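Local coordinates for protein 401aa long hypothetical glucose-1-phosphate thymidylyltransferase (Sulfolobus tokodaii, PDB 2GGO) that probably transfers nucleotidyl groups from nucleoside triphosphates to sugar 1-phosphates and acetylates amino-sugar phosphates, as a bifunctional enzyme of UDP-N-acetylglucosamine and UDP-N-acetylgalactosamine synthesis, at residues V122-L133 with I145-I156; L223-N234 with G243-A251. One frame throughout, in Å; residues are numbered along the deposited sequence.

Overall arrangement
The two contacts belong to the two halves of a bifunctional chain and lie on opposite sides of its centre, with their own centres 37 Å apart and their nearest atoms about 15 Å apart. Contact 1 sits in the N-terminal nucleotidyltransferase domain, where Gly131 and Glu146 probably take part in binding N-acetyl-alpha-D-glucosamine 1-phosphate; Asn157, of the same probable site, follows directly on its second segment. Contact 2 comes later in the chain and away from those sites: there the chain leaves helix 212-225 and enters the C-terminal left-handed parallel beta-helix. Contact 1 thus probably shapes part of a sugar-phosphate pocket, while contact 2 joins the two domains.

Contact 1: residues V122-L133 with I145-I156; sequences VKVSNPKDYGVL and IEKPEIPPSNLI
Ile156 fills the tight end of this contact, where the antiparallel strands 117-123 and 155-164, neighbours inside the GT-A type nucleotidyltransferase sheet, meet the start of the hairpin 132-145. Val122 and Ile156 form a hydrogen-bonded pair, Ile156 N reaching Val122 O at 2.9 Å. CG1 of Ile156 is wedged between its own backbone N and carbonyl carbon (chi1 64°), a turn that carries CD1 over one face of the Tyr130 ring, 4.2 Å from the centroid, as a CH-pi contact. The other branch, CG2, presses on Val124 CG2 at 3.5 Å, closer than usual for two methyls, and also meets CB of Tyr130 and of Pro127. Tyr130 OH is hydrogen-bonded to Asp208, while Ile156 covers one face of the ring.

Toward loop 147-152 the packing thins: Val132 CG2 leans obliquely on the Pro148 ring, but Glu149 and the prolines beyond are largely exposed. On the face carrying Lys123 and Leu155, the lysine leads outward to a salt bridge with Glu201. Val132 pairs with Ile145 through two backbone bonds, which set Gly131 beside Glu146; both probably bind N-acetyl-alpha-D-glucosamine 1-phosphate. The Glu146 side chain bends back so that its OE1 lies 3.3 Å from Gly131 CA.

Contact 2: residues L223-N234 with G243-A251; sequences LDNLVFSQNLGN and GKVIIEEDA
This is a parallel beta pairing between neighbouring coils at the N-terminal end of the left-handed beta-helix built from hexapeptide repeats, with the end of helix 212-225 pinned beside it. Strand 230-231 is an outermost strand of its sheet and lies along strand 245-247. Gln230 N bonds to Val245 O, Ile247 N to Gln230 O at 2.8 Å, and Leu232 N to Ile247 O; farther on, Asn234 N meets Ala251 O at 2.7 Å.

Lys244 ties the helix end to this coil. With CG anti to the backbone N (chi1 -167°) and bends farther out, its chain passes Ser229 and brings NZ among three carbonyls: Leu223 O at 3.0 Å in the carbonyl plane, Asp224 O at 2.9 Å from above its plane, and Val227 O. A methionine in its place would probably leave these three oxygens without their shared donor and free the turn after the helix to shift.

Beside the ammonium group, Ile246 CD1 lies 3.7 Å from Val227 CG2 and 3.9 Å from Leu223 CD1. Asn231 OD1 accepts from Gly233 N in an Asx turn while resting against CB and CG2 of Ile247. A water spans Leu232 O and Asp250 N at the exposed end. The ammonium of Lys244 faces two carbonyls at the helix end and one just after it; the partial negative charge there is likely to favour its protonated form, so its bonds to the helix end are probably strengthened by charge.

Contact 1: residues V122-L133 with I145-I156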
# COMPACT_ATOMS: atom_id res chain seq x y z
N VAL A 122 2.47 17.89 2.71
CA VAL A 122 1.60 17.37 3.74
C VAL A 122 2.37 17.43 5.07
O VAL A 122 3.59 17.25 5.10
CB VAL A 122 1.10 15.92 3.39
CG1 VAL A 122 2.26 14.96 3.18
CG2 VAL A 122 0.12 15.39 4.42
N LYS A 123 1.64 17.72 6.15
CA LYS A 123 2.26 17.73 7.47
C LYS A 123 2.21 16.34 8.15
O LYS A 123 1.13 15.82 8.48
CB LYS A 123 1.67 18.84 8.34
CG LYS A 123 2.09 20.27 7.93
CD LYS A 123 1.75 21.24 9.05
CE LYS A 123 1.16 22.54 8.53
NZ LYS A 123 -0.13 22.86 9.26
N VAL A 124 3.40 15.76 8.30
CA VAL A 124 3.62 14.50 9.03
C VAL A 124 4.30 14.75 10.37
O VAL A 124 5.19 15.61 10.48
CB VAL A 124 4.45 13.44 8.22
CG1 VAL A 124 3.73 13.06 6.94
CG2 VAL A 124 5.86 13.92 7.94
N SER A 125 3.89 13.98 11.39
CA SER A 125 4.47 14.08 12.73
C SER A 125 5.70 13.19 12.90
O SER A 125 5.88 12.58 13.95
CB SER A 125 3.41 13.76 13.79
OG SER A 125 2.95 12.43 13.63
N ASN A 126 6.52 13.13 11.84
CA ASN A 126 7.80 12.40 11.82
C ASN A 126 8.65 12.82 10.62
O ASN A 126 9.09 11.97 9.87
CB ASN A 126 7.54 10.90 11.75
CG ASN A 126 6.87 10.50 10.45
OD1 ASN A 126 6.61 11.33 9.58
ND2 ASN A 126 6.59 9.21 10.31
N PRO A 127 8.88 14.12 10.43
CA PRO A 127 9.35 14.59 9.13
C PRO A 127 10.78 14.23 8.70
O PRO A 127 11.24 14.73 7.67
CB PRO A 127 9.21 16.12 9.23
CG PRO A 127 8.34 16.35 10.45
CD PRO A 127 8.70 15.24 11.37
N LYS A 128 11.44 13.34 9.43
CA LYS A 128 12.89 13.04 9.24
C LYS A 128 13.52 12.92 7.81
O LYS A 128 14.65 13.38 7.66
CB LYS A 128 13.37 11.93 10.18
CG LYS A 128 13.94 12.47 11.50
CD LYS A 128 13.79 11.48 12.66
CE LYS A 128 12.50 11.72 13.47
NZ LYS A 128 11.28 10.99 12.99
N ASP A 129 12.91 12.28 6.80
CA ASP A 129 12.05 11.08 6.89
C ASP A 129 11.73 10.25 5.61
O ASP A 129 11.79 9.02 5.73
CB ASP A 129 10.82 11.22 7.78
CG ASP A 129 10.11 9.91 7.96
OD1 ASP A 129 10.59 8.91 7.37
OD2 ASP A 129 9.10 9.85 8.69
N TYR A 130 11.34 10.77 4.43
CA TYR A 130 10.77 12.10 4.06
C TYR A 130 11.66 13.35 3.83
O TYR A 130 12.35 13.85 4.74
CB TYR A 130 9.46 12.45 4.80
CG TYR A 130 8.47 11.30 4.94
CD1 TYR A 130 7.65 11.21 6.06
CD2 TYR A 130 8.37 10.31 3.95
CE1 TYR A 130 6.75 10.16 6.21
CE2 TYR A 130 7.47 9.25 4.09
CZ TYR A 130 6.67 9.18 5.23
OH TYR A 130 5.76 8.15 5.39
N GLY A 131 11.59 13.84 2.59
CA GLY A 131 12.11 15.14 2.20
C GLY A 131 11.27 16.25 2.80
O GLY A 131 10.05 16.31 2.57
N VAL A 132 11.92 17.11 3.58
CA VAL A 132 11.28 18.21 4.29
C VAL A 132 11.27 19.44 3.38
O VAL A 132 12.24 19.67 2.65
CB VAL A 132 12.04 18.54 5.60
CG1 VAL A 132 11.10 19.10 6.63
CG2 VAL A 132 12.72 17.29 6.16
N LEU A 133 10.19 20.21 3.41
CA LEU A 133 10.03 21.34 2.49
C LEU A 133 10.42 22.67 3.13
O LEU A 133 9.76 23.14 4.06
CB LEU A 133 8.60 21.42 1.91
CG LEU A 133 7.97 20.29 1.10
CD1 LEU A 133 6.56 20.68 0.73
CD2 LEU A 133 8.74 19.93 -0.16
N ILE A 145 15.04 19.21 1.57
CA ILE A 145 16.17 18.49 2.18
C ILE A 145 15.87 17.00 2.28
O ILE A 145 14.97 16.58 3.02
CB ILE A 145 16.56 19.03 3.60
CG1 ILE A 145 16.20 20.52 3.76
CG2 ILE A 145 18.05 18.79 3.89
CD1 ILE A 145 15.75 20.89 5.15
N GLU A 146 16.63 16.23 1.52
CA GLU A 146 16.41 14.79 1.43
C GLU A 146 16.85 13.98 2.65
O GLU A 146 18.02 13.59 2.77
CB GLU A 146 16.99 14.23 0.13
CG GLU A 146 15.92 13.92 -0.90
CD GLU A 146 14.64 13.35 -0.27
OE1 GLU A 146 13.55 13.92 -0.51
OE2 GLU A 146 14.72 12.35 0.49
N LYS A 147 15.89 13.75 3.55
CA LYS A 147 16.00 12.82 4.69
C LYS A 147 17.09 13.18 5.72
O LYS A 147 17.91 12.32 6.08
CB LYS A 147 16.15 11.38 4.17
CG LYS A 147 15.05 10.97 3.20
CD LYS A 147 14.86 9.46 3.13
CE LYS A 147 15.45 8.89 1.86
NZ LYS A 147 15.00 7.48 1.70
N PRO A 148 17.07 14.43 6.23
CA PRO A 148 18.23 15.05 6.90
C PRO A 148 18.57 14.62 8.35
O PRO A 148 19.53 15.14 8.93
CB PRO A 148 17.87 16.54 6.88
CG PRO A 148 16.38 16.54 6.97
CD PRO A 148 15.91 15.34 6.20
N GLU A 149 17.80 13.67 8.90
CA GLU A 149 17.79 13.33 10.35
C GLU A 149 17.64 14.49 11.36
O GLU A 149 17.56 14.26 12.58
CB GLU A 149 18.89 12.32 10.77
CG GLU A 149 20.31 12.86 10.89
CD GLU A 149 21.18 12.44 9.73
OE1 GLU A 149 20.63 12.08 8.66
OE2 GLU A 149 22.42 12.47 9.88
N ILE A 150 17.60 15.72 10.86
CA ILE A 150 17.03 16.84 11.61
C ILE A 150 15.73 17.27 10.87
O ILE A 150 15.69 17.22 9.63
CB ILE A 150 18.08 18.00 11.87
CG1 ILE A 150 17.82 18.71 13.22
CG2 ILE A 150 18.25 18.94 10.64
CD1 ILE A 150 16.69 19.76 13.25
N PRO A 151 14.64 17.56 11.62
CA PRO A 151 13.47 18.10 10.95
C PRO A 151 13.34 19.64 11.03
O PRO A 151 12.82 20.16 12.03
CB PRO A 151 12.30 17.40 11.69
CG PRO A 151 12.93 16.82 12.99
CD PRO A 151 14.36 17.30 13.04
N PRO A 152 13.79 20.36 9.97
CA PRO A 152 13.56 21.81 9.84
C PRO A 152 12.08 22.24 9.70
O PRO A 152 11.77 23.42 9.93
CB PRO A 152 14.35 22.17 8.56
CG PRO A 152 15.34 21.07 8.41
CD PRO A 152 14.58 19.86 8.84
N SER A 153 11.20 21.31 9.31
CA SER A 153 9.76 21.57 9.10
C SER A 153 8.92 20.29 9.29
O SER A 153 9.45 19.18 9.23
CB SER A 153 9.52 22.16 7.69
OG SER A 153 8.22 22.73 7.53
N ASN A 154 7.63 20.48 9.55
CA ASN A 154 6.63 19.41 9.49
C ASN A 154 6.11 19.13 8.08
O ASN A 154 5.57 18.05 7.81
CB ASN A 154 5.46 19.74 10.40
CG ASN A 154 5.72 19.36 11.83
OD1 ASN A 154 5.71 18.17 12.18
ND2 ASN A 154 5.97 20.35 12.67
N LEU A 155 6.25 20.13 7.20
CA LEU A 155 5.90 20.00 5.79
C LEU A 155 6.86 19.09 5.04
O LEU A 155 8.04 19.38 4.91
CB LEU A 155 5.90 21.36 5.09
CG LEU A 155 4.61 22.05 4.65
CD1 LEU A 155 4.90 22.76 3.35
CD2 LEU A 155 3.41 21.12 4.48
N ILE A 156 6.32 17.99 4.53
CA ILE A 156 7.10 17.08 3.70
C ILE A 156 6.59 17.05 2.24
O ILE A 156 5.46 17.48 1.95
CB ILE A 156 7.20 15.64 4.35
CG1 ILE A 156 5.83 14.96 4.45
CG2 ILE A 156 7.87 15.70 5.74
CD1 ILE A 156 5.70 13.74 3.60

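Contact 2: residues L223-N234 with G243-A251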
# COMPACT_ATOMS: atom_id res chain seq x y z
N LEU A 223 -11.75 1.60 5.79
CA LEU A 223 -12.88 0.92 6.38
C LEU A 223 -13.64 1.94 7.20
O LEU A 223 -14.88 2.02 7.14
CB LEU A 223 -12.41 -0.28 7.25
CG LEU A 223 -13.55 -1.07 7.89
CD1 LEU A 223 -14.67 -1.36 6.89
CD2 LEU A 223 -12.99 -2.35 8.48
N ASP A 224 -12.89 2.77 7.90
CA ASP A 224 -13.54 3.80 8.70
C ASP A 224 -14.27 4.83 7.84
O ASP A 224 -15.42 5.19 8.12
CB ASP A 224 -12.51 4.49 9.58
CG ASP A 224 -12.12 3.66 10.78
OD1 ASP A 224 -12.93 2.82 11.23
OD2 ASP A 224 -11.01 3.87 11.30
N ASN A 225 -13.61 5.28 6.78
CA ASN A 225 -14.00 6.50 6.11
C ASN A 225 -14.72 6.35 4.80
O ASN A 225 -15.60 7.15 4.50
CB ASN A 225 -12.79 7.40 5.94
CG ASN A 225 -12.34 7.99 7.25
OD1 ASN A 225 -11.49 7.44 7.96
ND2 ASN A 225 -12.93 9.13 7.59
N LEU A 226 -14.37 5.33 4.00
CA LEU A 226 -14.91 5.30 2.66
C LEU A 226 -16.15 4.46 2.45
O LEU A 226 -16.72 4.51 1.37
CB LEU A 226 -13.84 4.92 1.63
CG LEU A 226 -12.52 5.70 1.69
CD1 LEU A 226 -11.51 5.03 0.75
CD2 LEU A 226 -12.68 7.20 1.34
N VAL A 227 -16.57 3.69 3.45
CA VAL A 227 -17.70 2.73 3.31
C VAL A 227 -18.61 2.74 4.52
O VAL A 227 -18.21 3.20 5.59
CB VAL A 227 -17.28 1.24 3.01
CG1 VAL A 227 -16.75 1.09 1.59
CG2 VAL A 227 -16.26 0.67 4.05
N PHE A 228 -19.83 2.23 4.34
CA PHE A 228 -20.87 2.31 5.34
C PHE A 228 -21.60 0.97 5.50
O PHE A 228 -21.72 0.21 4.52
CB PHE A 228 -21.85 3.47 5.03
CG PHE A 228 -21.16 4.83 4.95
CD1 PHE A 228 -20.41 5.33 6.05
CD2 PHE A 228 -21.19 5.58 3.76
CE1 PHE A 228 -19.73 6.56 5.98
CE2 PHE A 228 -20.51 6.81 3.67
CZ PHE A 228 -19.78 7.31 4.79
N SER A 229 -22.06 0.69 6.72
CA SER A 229 -22.73 -0.57 7.06
C SER A 229 -23.76 -0.98 6.01
O SER A 229 -24.67 -0.23 5.71
CB SER A 229 -23.42 -0.47 8.42
OG SER A 229 -23.70 -1.77 8.93
N GLN A 230 -23.59 -2.17 5.43
CA GLN A 230 -24.54 -2.71 4.46
C GLN A 230 -24.49 -4.21 4.40
O GLN A 230 -23.48 -4.82 4.67
CB GLN A 230 -24.31 -2.12 3.06
CG GLN A 230 -22.90 -2.28 2.50
CD GLN A 230 -22.79 -1.83 1.04
OE1 GLN A 230 -23.58 -2.28 0.19
NE2 GLN A 230 -21.82 -0.96 0.75
N ASN A 231 -25.61 -4.80 4.01
CA ASN A 231 -25.68 -6.22 3.79
C ASN A 231 -26.27 -6.51 2.42
O ASN A 231 -27.46 -6.33 2.22
CB ASN A 231 -26.53 -6.90 4.89
CG ASN A 231 -26.63 -8.41 4.71
OD1 ASN A 231 -25.84 -9.03 3.99
ND2 ASN A 231 -27.60 -9.01 5.37
N LEU A 232 -25.42 -6.97 1.49
CA LEU A 232 -25.87 -7.47 0.18
C LEU A 232 -25.66 -8.98 0.03
O LEU A 232 -25.62 -9.48 -1.08
CB LEU A 232 -25.11 -6.78 -0.98
CG LEU A 232 -24.87 -5.26 -1.00
CD1 LEU A 232 -24.38 -4.87 -2.36
CD2 LEU A 232 -26.11 -4.47 -0.66
N GLY A 233 -25.49 -9.68 1.15
CA GLY A 233 -25.19 -11.11 1.13
C GLY A 233 -26.26 -11.90 1.87
O GLY A 233 -27.36 -11.39 2.09
N ASN A 234 -25.94 -13.13 2.27
CA ASN A 234 -26.88 -14.00 2.94
C ASN A 234 -26.36 -14.25 4.33
O ASN A 234 -25.23 -14.68 4.48
CB ASN A 234 -26.98 -15.31 2.15
CG ASN A 234 -27.66 -16.41 2.94
OD1 ASN A 234 -28.73 -16.21 3.53
ND2 ASN A 234 -27.04 -17.62 2.93
N GLY A 243 -21.82 -3.01 15.35
CA GLY A 243 -20.99 -1.97 14.74
C GLY A 243 -21.08 -1.99 13.25
O GLY A 243 -22.01 -2.57 12.71
N LYS A 244 -20.12 -1.37 12.58
CA LYS A 244 -20.10 -1.27 11.11
C LYS A 244 -19.68 -2.55 10.43
O LYS A 244 -18.56 -3.01 10.64
CB LYS A 244 -19.14 -0.18 10.65
CG LYS A 244 -19.30 0.18 9.17
CD LYS A 244 -18.09 0.90 8.62
CE LYS A 244 -18.04 2.32 9.10
NZ LYS A 244 -17.53 3.22 8.04
N VAL A 245 -20.55 -3.10 9.59
CA VAL A 245 -20.20 -4.30 8.86
C VAL A 245 -20.59 -4.22 7.40
O VAL A 245 -21.76 -4.06 7.08
CB VAL A 245 -20.84 -5.54 9.52
CG1 VAL A 245 -20.35 -6.80 8.88
CG2 VAL A 245 -20.46 -5.57 11.00
N ILE A 246 -19.62 -4.34 6.50
CA ILE A 246 -19.91 -4.38 5.07
C ILE A 246 -19.95 -5.84 4.63
O ILE A 246 -18.94 -6.55 4.65
CB ILE A 246 -18.90 -3.59 4.20
CG1 ILE A 246 -18.98 -2.11 4.50
CG2 ILE A 246 -19.20 -3.75 2.75
CD1 ILE A 246 -18.42 -1.72 5.87
N ILE A 247 -21.14 -6.28 4.24
CA ILE A 247 -21.30 -7.60 3.68
C ILE A 247 -21.64 -7.45 2.20
O ILE A 247 -22.69 -6.87 1.84
CB ILE A 247 -22.37 -8.43 4.42
CG1 ILE A 247 -22.12 -8.37 5.93
CG2 ILE A 247 -22.35 -9.86 3.90
CD1 ILE A 247 -23.21 -8.93 6.81
N GLU A 248 -20.78 -7.98 1.35
CA GLU A 248 -20.90 -7.82 -0.08
C GLU A 248 -21.66 -8.95 -0.72
O GLU A 248 -21.95 -9.96 -0.08
CB GLU A 248 -19.55 -7.79 -0.69
CG GLU A 248 -18.76 -6.70 -0.13
CD GLU A 248 -18.73 -5.60 -1.08
OE1 GLU A 248 -19.82 -4.93 -1.23
OE2 GLU A 248 -17.63 -5.44 -1.71
N GLU A 249 -21.98 -8.78 -1.99
CA GLU A 249 -22.88 -9.69 -2.63
C GLU A 249 -22.24 -11.03 -2.78
O GLU A 249 -21.03 -11.14 -2.96
CB GLU A 249 -23.30 -9.16 -4.00
CG GLU A 249 -22.15 -8.68 -4.87
CD GLU A 249 -22.60 -8.27 -6.30
OE1 GLU A 249 -23.73 -7.69 -6.45
OE2 GLU A 249 -21.82 -8.55 -7.26
N ASP A 250 -23.07 -12.05 -2.68
CA ASP A 250 -22.67 -13.44 -2.76
C ASP A 250 -22.00 -13.97 -1.49
O ASP A 250 -21.76 -15.16 -1.41
CB ASP A 250 -21.84 -13.69 -4.01
CG ASP A 250 -22.64 -13.38 -5.27
OD1 ASP A 250 -23.83 -13.80 -5.28
OD2 ASP A 250 -22.11 -12.70 -6.19
N ALA A 251 -21.78 -13.10 -0.50
CA ALA A 251 -21.20 -13.52 0.77
C ALA A 251 -22.23 -14.25 1.63
O ALA A 251 -23.41 -13.86 1.69
CB ALA A 251 -20.54 -12.33 1.51
O HOH W 1 -25.89 -12.20 -2.29